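Local coordinates for ulvan Lyase-PL25 (Pseudoalteromonas sp. PLSV, PDB 5UAM), which degrades ulvan, the sulfated cell-wall polysaccharide of green seaweeds, as a polysaccharide lyase of family 25, at residues K61-I66 and P79-I84; G110-F115 and Y147-W152. All coordinates share one frame; numbering follows the deposited sequence. Where two conformers were deposited one is given.

Interaction 1: K61-I66 and P79-I84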
loop_
_atom_site.group_PDB
_atom_site.type_symbol
_atom_site.label_atom_id
_atom_site.label_comp_id
_atom_site.label_asym_id
_atom_site.label_seq_id
_atom_site.Cartn_x
_atom_site.Cartn_y
_atom_site.Cartn_z
ATOM N N LYS A 61 2.592 -11.408 16.620
ATOM C CA LYS A 61 1.147 -11.591 16.661
ATOM C C LYS A 61 0.440 -10.629 15.713
ATOM O O LYS A 61 -0.747 -10.309 15.889
ATOM C CB LYS A 61 0.601 -11.517 18.095
ATOM C CG LYS A 61 1.268 -12.521 19.064
ATOM C CD LYS A 61 0.541 -12.557 20.398
ATOM N N GLU A 62 1.148 -10.178 14.676
ATOM C CA GLU A 62 0.627 -9.250 13.675
ATOM C C GLU A 62 0.212 -7.908 14.285
ATOM O O GLU A 62 -0.511 -7.119 13.657
ATOM C CB GLU A 62 -0.500 -9.873 12.833
ATOM C CG GLU A 62 -0.110 -11.221 12.222
ATOM C CD GLU A 62 -1.044 -11.724 11.142
ATOM O OE1 GLU A 62 -1.462 -10.921 10.282
ATOM O OE2 GLU A 62 -1.302 -12.946 11.142
ATOM N N ASP A 63 0.700 -7.613 15.488
ATOM C CA ASP A 63 0.372 -6.335 16.105
ATOM C C ASP A 63 1.199 -5.226 15.452
ATOM O O ASP A 63 2.314 -5.465 14.975
ATOM C CB ASP A 63 0.669 -6.373 17.608
ATOM C CG ASP A 63 -0.230 -7.323 18.386
ATOM O OD1 ASP A 63 -1.366 -7.582 17.922
ATOM O OD2 ASP A 63 0.210 -7.800 19.469
ATOM N N PRO A 64 0.670 -4.003 15.418
ATOM C CA PRO A 64 1.406 -2.892 14.810
ATOM C C PRO A 64 2.462 -2.365 15.769
ATOM O O PRO A 64 2.183 -2.130 16.948
ATOM C CB PRO A 64 0.312 -1.844 14.568
ATOM C CG PRO A 64 -0.667 -2.105 15.642
ATOM C CD PRO A 64 -0.695 -3.606 15.806
ATOM N N TYR A 65 3.667 -2.153 15.233
ATOM C CA TYR A 65 4.769 -1.569 15.984
ATOM C C TYR A 65 5.234 -0.287 15.306
ATOM O O TYR A 65 5.212 -0.164 14.071
ATOM C CB TYR A 65 5.943 -2.555 16.103
ATOM C CG TYR A 65 5.685 -3.611 17.147
ATOM C CD1 TYR A 65 4.796 -4.656 16.899
ATOM C CD2 TYR A 65 6.256 -3.525 18.413
ATOM C CE1 TYR A 65 4.510 -5.605 17.854
ATOM C CE2 TYR A 65 5.971 -4.477 19.392
ATOM C CZ TYR A 65 5.104 -5.522 19.101
ATOM O OH TYR A 65 4.821 -6.458 20.079
ATOM N N ILE A 66 5.669 0.670 16.121
ATOM C CA ILE A 66 6.047 1.988 15.632
ATOM C C ILE A 66 7.354 2.415 16.292
ATOM O O ILE A 66 7.565 2.209 17.488
ATOM C CB ILE A 66 4.932 3.022 15.859
ATOM C CG1 ILE A 66 5.365 4.381 15.351
ATOM C CG2 ILE A 66 4.544 3.066 17.290
ATOM C CD1 ILE A 66 4.212 5.383 15.242
ATOM N N PRO A 79 11.064 0.202 18.941
ATOM C CA PRO A 79 9.634 0.181 18.613
ATOM C C PRO A 79 8.733 -0.061 19.827
ATOM O O PRO A 79 9.119 -0.687 20.818
ATOM C CB PRO A 79 9.538 -0.988 17.653
ATOM C CG PRO A 79 10.603 -1.927 18.100
ATOM C CD PRO A 79 11.749 -1.026 18.507
ATOM N N PHE A 80 7.506 0.430 19.689
ATOM C CA PHE A 80 6.459 0.252 20.673
ATOM C C PHE A 80 5.252 -0.355 19.982
ATOM O O PHE A 80 4.962 -0.043 18.821
ATOM C CB PHE A 80 6.023 1.601 21.290
ATOM C CG PHE A 80 7.117 2.337 22.003
ATOM C CD1 PHE A 80 7.463 1.982 23.283
ATOM C CD2 PHE A 80 7.768 3.395 21.403
ATOM C CE1 PHE A 80 8.477 2.662 23.970
ATOM C CE2 PHE A 80 8.781 4.066 22.101
ATOM C CZ PHE A 80 9.114 3.702 23.359
ATOM N N ARG A 81 4.540 -1.209 20.706
ATOM C CA ARG A 81 3.304 -1.789 20.191
ATOM C C ARG A 81 2.173 -0.766 20.300
ATOM O O ARG A 81 1.932 -0.203 21.373
ATOM C CB ARG A 81 2.940 -3.039 20.976
ATOM C CG ARG A 81 1.675 -3.694 20.436
ATOM C CD ARG A 81 1.401 -5.041 21.044
ATOM N NE ARG A 81 1.061 -4.954 22.445
ATOM C CZ ARG A 81 0.561 -5.970 23.137
ATOM N NH1 ARG A 81 0.327 -7.137 22.538
ATOM N NH2 ARG A 81 0.274 -5.819 24.420
ATOM N N ALA A 82 1.451 -0.548 19.191
ATOM C CA ALA A 82 0.400 0.467 19.152
ATOM C C ALA A 82 -1.010 -0.091 19.313
ATOM O O ALA A 82 -1.944 0.694 19.496
ATOM C CB ALA A 82 0.477 1.247 17.827
ATOM N N GLY A 83 -1.200 -1.404 19.235
ATOM C CA GLY A 83 -2.537 -1.983 19.302
ATOM C C GLY A 83 -2.453 -3.489 19.268
ATOM O O GLY A 83 -1.369 -4.064 19.172
ATOM N N ILE A 84 -3.623 -4.125 19.356
ATOM C CA ILE A 84 -3.745 -5.572 19.477
ATOM C C ILE A 84 -4.619 -6.061 18.333
ATOM O O ILE A 84 -5.823 -5.789 18.298
ATOM C CB ILE A 84 -4.309 -5.988 20.841
ATOM C CG1 ILE A 84 -3.353 -5.537 21.957
ATOM C CG2 ILE A 84 -4.554 -7.502 20.885
ATOM C CD1 ILE A 84 -3.878 -5.776 23.353
#

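Interaction 2: G110-F115 and Y147-W152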
loop_
_atom_site.group_PDB
_atom_site.type_symbol
_atom_site.label_atom_id
_atom_site.label_comp_id
_atom_site.label_asym_id
_atom_site.label_seq_id
_atom_site.Cartn_x
_atom_site.Cartn_y
_atom_site.Cartn_z
ATOM N N GLY A 110 -0.940 16.852 16.038
ATOM C CA GLY A 110 0.266 16.110 16.320
ATOM C C GLY A 110 0.041 14.711 16.840
ATOM O O GLY A 110 1.020 13.999 17.114
ATOM N N TYR A 111 -1.199 14.261 16.955
ATOM C CA TYR A 111 -1.430 12.890 17.374
ATOM C C TYR A 111 -1.111 11.946 16.227
ATOM O O TYR A 111 -1.389 12.247 15.066
ATOM C CB TYR A 111 -2.875 12.700 17.838
ATOM C CG TYR A 111 -3.164 13.457 19.115
ATOM C CD1 TYR A 111 -2.908 12.875 20.353
ATOM C CD2 TYR A 111 -3.685 14.744 19.097
ATOM C CE1 TYR A 111 -3.166 13.544 21.522
ATOM C CE2 TYR A 111 -3.946 15.423 20.277
ATOM C CZ TYR A 111 -3.676 14.817 21.485
ATOM O OH TYR A 111 -3.924 15.479 22.678
ATOM N N ILE A 112 -0.513 10.806 16.554
ATOM C CA ILE A 112 -0.175 9.799 15.563
ATOM C C ILE A 112 -1.282 8.759 15.571
ATOM O O ILE A 112 -1.624 8.204 16.625
ATOM C CB ILE A 112 1.196 9.178 15.864
ATOM C CG1 ILE A 112 2.248 10.294 15.961
ATOM C CG2 ILE A 112 1.588 8.160 14.793
ATOM C CD1 ILE A 112 3.464 9.913 16.700
ATOM N N HIS A 113 -1.845 8.501 14.398
ATOM C CA HIS A 113 -2.894 7.518 14.212
ATOM C C HIS A 113 -2.332 6.307 13.497
ATOM O O HIS A 113 -1.548 6.443 12.558
ATOM C CB HIS A 113 -3.985 8.101 13.327
ATOM C CG HIS A 113 -4.696 9.247 13.952
ATOM N ND1 HIS A 113 -5.950 9.143 14.505
ATOM C CD2 HIS A 113 -4.298 10.524 14.149
ATOM C CE1 HIS A 113 -6.311 10.316 14.992
ATOM N NE2 HIS A 113 -5.323 11.170 14.781
ATOM N N ILE A 114 -2.761 5.129 13.943
ATOM C CA ILE A 114 -2.379 3.864 13.339
ATOM C C ILE A 114 -3.667 3.111 13.008
ATOM O O ILE A 114 -4.493 2.860 13.888
ATOM C CB ILE A 114 -1.459 3.041 14.262
ATOM C CG1 ILE A 114 -0.102 3.744 14.419
ATOM C CG2 ILE A 114 -1.287 1.616 13.738
ATOM C CD1 ILE A 114 0.781 3.692 13.217
ATOM N N PHE A 115 -3.860 2.794 11.734
ATOM C CA PHE A 115 -4.968 1.969 11.272
ATOM C C PHE A 115 -4.406 0.584 10.973
ATOM O O PHE A 115 -3.343 0.473 10.365
ATOM C CB PHE A 115 -5.576 2.602 10.015
ATOM C CG PHE A 115 -6.015 4.020 10.222
ATOM C CD1 PHE A 115 -7.271 4.318 10.720
ATOM C CD2 PHE A 115 -5.165 5.056 9.937
ATOM C CE1 PHE A 115 -7.678 5.628 10.907
ATOM C CE2 PHE A 115 -5.563 6.375 10.126
ATOM C CZ PHE A 115 -6.817 6.653 10.613
ATOM N N TYR A 147 2.979 13.649 19.221
ATOM C CA TYR A 147 4.384 13.404 18.886
ATOM C C TYR A 147 5.071 12.413 19.810
ATOM O O TYR A 147 6.297 12.391 19.888
ATOM C CB TYR A 147 5.169 14.719 18.770
ATOM C CG TYR A 147 4.574 15.572 17.692
ATOM C CD1 TYR A 147 4.641 15.160 16.378
ATOM C CD2 TYR A 147 3.892 16.744 17.988
ATOM C CE1 TYR A 147 4.063 15.877 15.370
ATOM C CE2 TYR A 147 3.296 17.493 16.970
ATOM C CZ TYR A 147 3.390 17.036 15.663
ATOM O OH TYR A 147 2.832 17.728 14.617
ATOM N N ASP A 148 4.302 11.580 20.504
ATOM C CA ASP A 148 4.836 10.643 21.488
ATOM C C ASP A 148 4.367 9.258 21.069
ATOM O O ASP A 148 3.173 8.956 21.144
ATOM C CB ASP A 148 4.313 10.999 22.883
ATOM C CG ASP A 148 4.846 10.092 23.975
ATOM O OD1 ASP A 148 5.330 8.994 23.665
ATOM O OD2 ASP A 148 4.756 10.464 25.175
ATOM N N ILE A 149 5.298 8.420 20.608
ATOM C CA ILE A 149 4.949 7.107 20.082
ATOM C C ILE A 149 4.931 6.011 21.132
ATOM O O ILE A 149 4.780 4.838 20.778
ATOM C CB ILE A 149 5.881 6.687 18.936
ATOM C CG1 ILE A 149 7.328 6.601 19.396
ATOM C CG2 ILE A 149 5.687 7.633 17.753
ATOM C CD1 ILE A 149 8.177 5.770 18.415
ATOM N N SER A 150 5.084 6.363 22.414
ATOM C CA SER A 150 5.261 5.343 23.448
ATOM C C SER A 150 3.962 4.843 24.068
ATOM O O SER A 150 3.974 3.781 24.707
ATOM C CB SER A 150 6.200 5.847 24.551
ATOM O OG SER A 150 5.610 6.885 25.320
ATOM N N GLN A 151 2.852 5.566 23.939
ATOM C CA GLN A 151 1.614 5.192 24.616
ATOM C C GLN A 151 0.431 5.423 23.691
ATOM O O GLN A 151 0.368 6.444 22.999
ATOM C CB GLN A 151 1.395 6.010 25.904
ATOM C CG GLN A 151 2.481 5.918 26.934
ATOM C CD GLN A 151 2.179 6.833 28.128
ATOM O OE1 GLN A 151 1.014 7.099 28.439
ATOM N NE2 GLN A 151 3.221 7.349 28.768
ATOM N N TRP A 152 -0.511 4.474 23.707
ATOM C CA TRP A 152 -1.569 4.380 22.711
ATOM C C TRP A 152 -2.921 4.132 23.364
ATOM O O TRP A 152 -3.017 3.543 24.446
ATOM C CB TRP A 152 -1.246 3.221 21.735
ATOM C CG TRP A 152 0.002 3.564 21.009
ATOM C CD1 TRP A 152 1.289 3.357 21.433
ATOM C CD2 TRP A 152 0.085 4.271 19.790
ATOM N NE1 TRP A 152 2.167 3.891 20.517
ATOM C CE2 TRP A 152 1.447 4.464 19.502
ATOM C CE3 TRP A 152 -0.865 4.747 18.883
ATOM C CZ2 TRP A 152 1.872 5.148 18.368
ATOM C CZ3 TRP A 152 -0.435 5.410 17.749
ATOM C CH2 TRP A 152 0.930 5.604 17.508
#

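Interaction 1: K61-I66 and P79-I84
I66 and F80 form an antiparallel hydrogen-bonded pair in the β-hairpin of strands 64-70 and 75-81. I66 N donates to F80 O (2.9 Å), and F80 N returns a bond to I66 O (2.8 Å). Beyond the non-hydrogen-bonded pair Y65 and R81, A82 N reaches P64 O at 2.8 Å with an almost straight N-H...O angle of 173°, extending the backbone pairing past the last strand residue. The same carbonyls also meet CA-H groups: R81 CA lies near P64 O, Y65 CA near F80 O and P79 CA near I66 O.

On the side of the hairpin bearing Y65 and R81, R81 CB lies over one face of the Y65 ring, 4.0 Å from its centroid; with CG opposite the backbone N (chi1 -178°), the arginine chain runs on past Y65 OH. A bend at chi3 (68°) then turns the guanidinium toward D63. R81 NH1 donates to D63 OD2 at 3.1 Å in a salt bridge, nearly within the guanidinium plane but from above the carboxylate plane. The other carboxylate oxygen, OD1, accepts from S85 N and pairs with R89, so D63, just before strand 64-70, ties that approach to the chain following A82. By contrast, G83 N and O are buried without a polar partner; P64 CD packs 3.5 Å from G83 O.

The hairpin supplies the two last strands of a four-stranded propeller blade. Strand 52-58 flanks it through Y57, which touches Y65 and P79, while P64 meets I114 and Y116 of strand 112-116 in the next blade.

Interaction 2: G110-F115 and Y147-W152
G110, I112 and I114 meet Y147, I149 and W152 in a mainly apolar contact within one β-propeller blade, between its second strand, 112-116, and the loop before its last strand, 152-154, together with W152, the first residue of that strand. Strand 139-143 lies between these two strands in the sheet, and the W152 indole reaches across it. The six-membered ring approaches obliquely: W152 CZ3 comes 3.7 Å from I114 CG1, W152 CH2 lies 3.8 Å from I112 CG2, and CZ3 also rests against I112 O. On the far edge of the indole, W152 NE1 donates to I149 O at 2.8 Å from well above the carbonyl plane, which probably helps to hold the rotation of the ring. Replacing W152 by an alanine would probably open a gap beside I112 and I114 and leave I149 O without its indole donor.

I112 extends its CD1 toward the loop, with CG1 anti to the carbonyl carbon (chi1 -55°), and I112 CD1 presses on I149 CG2 at 3.4 Å, tighter than usual for two carbons. The loop is shaped by an Asx turn, in which D148 OD1 accepts from both the backbone N and the OG of S150.

At the other end, Y147 N donates to G110 O (2.9 Å). The tyrosine ring folds back so that one face lies directly against G110, with Y147 CZ 3.3 Å from G110 CA and G110 O over the ring centre.

Strand 52-58 of the preceding blade packs alongside, Y54 touching I112, Y147 and I149. Within its own blade, W152 also rests on A141 of strand 139-143.

In the fold
Both contacts belong to the propeller framework but differ in burial and chemistry. Interaction 1 is mostly buried and joins sequence-adjacent strands of one blade through backbone hydrogen bonds, with a salt bridge at its loop end. Interaction 2, only partly buried, lies in the following blade and relies chiefly on isoleucine and aromatic packing, with a single hydrogen bond between its segments. The two hold different strands, yet they touch directly where the blades meet: I66 CG2 lies 3.6 Å from W152 CZ2, A82 O packs on W152 CB, and the F80 ring reaches I149 O. W152 thus serves both its own blade and the interface between blades.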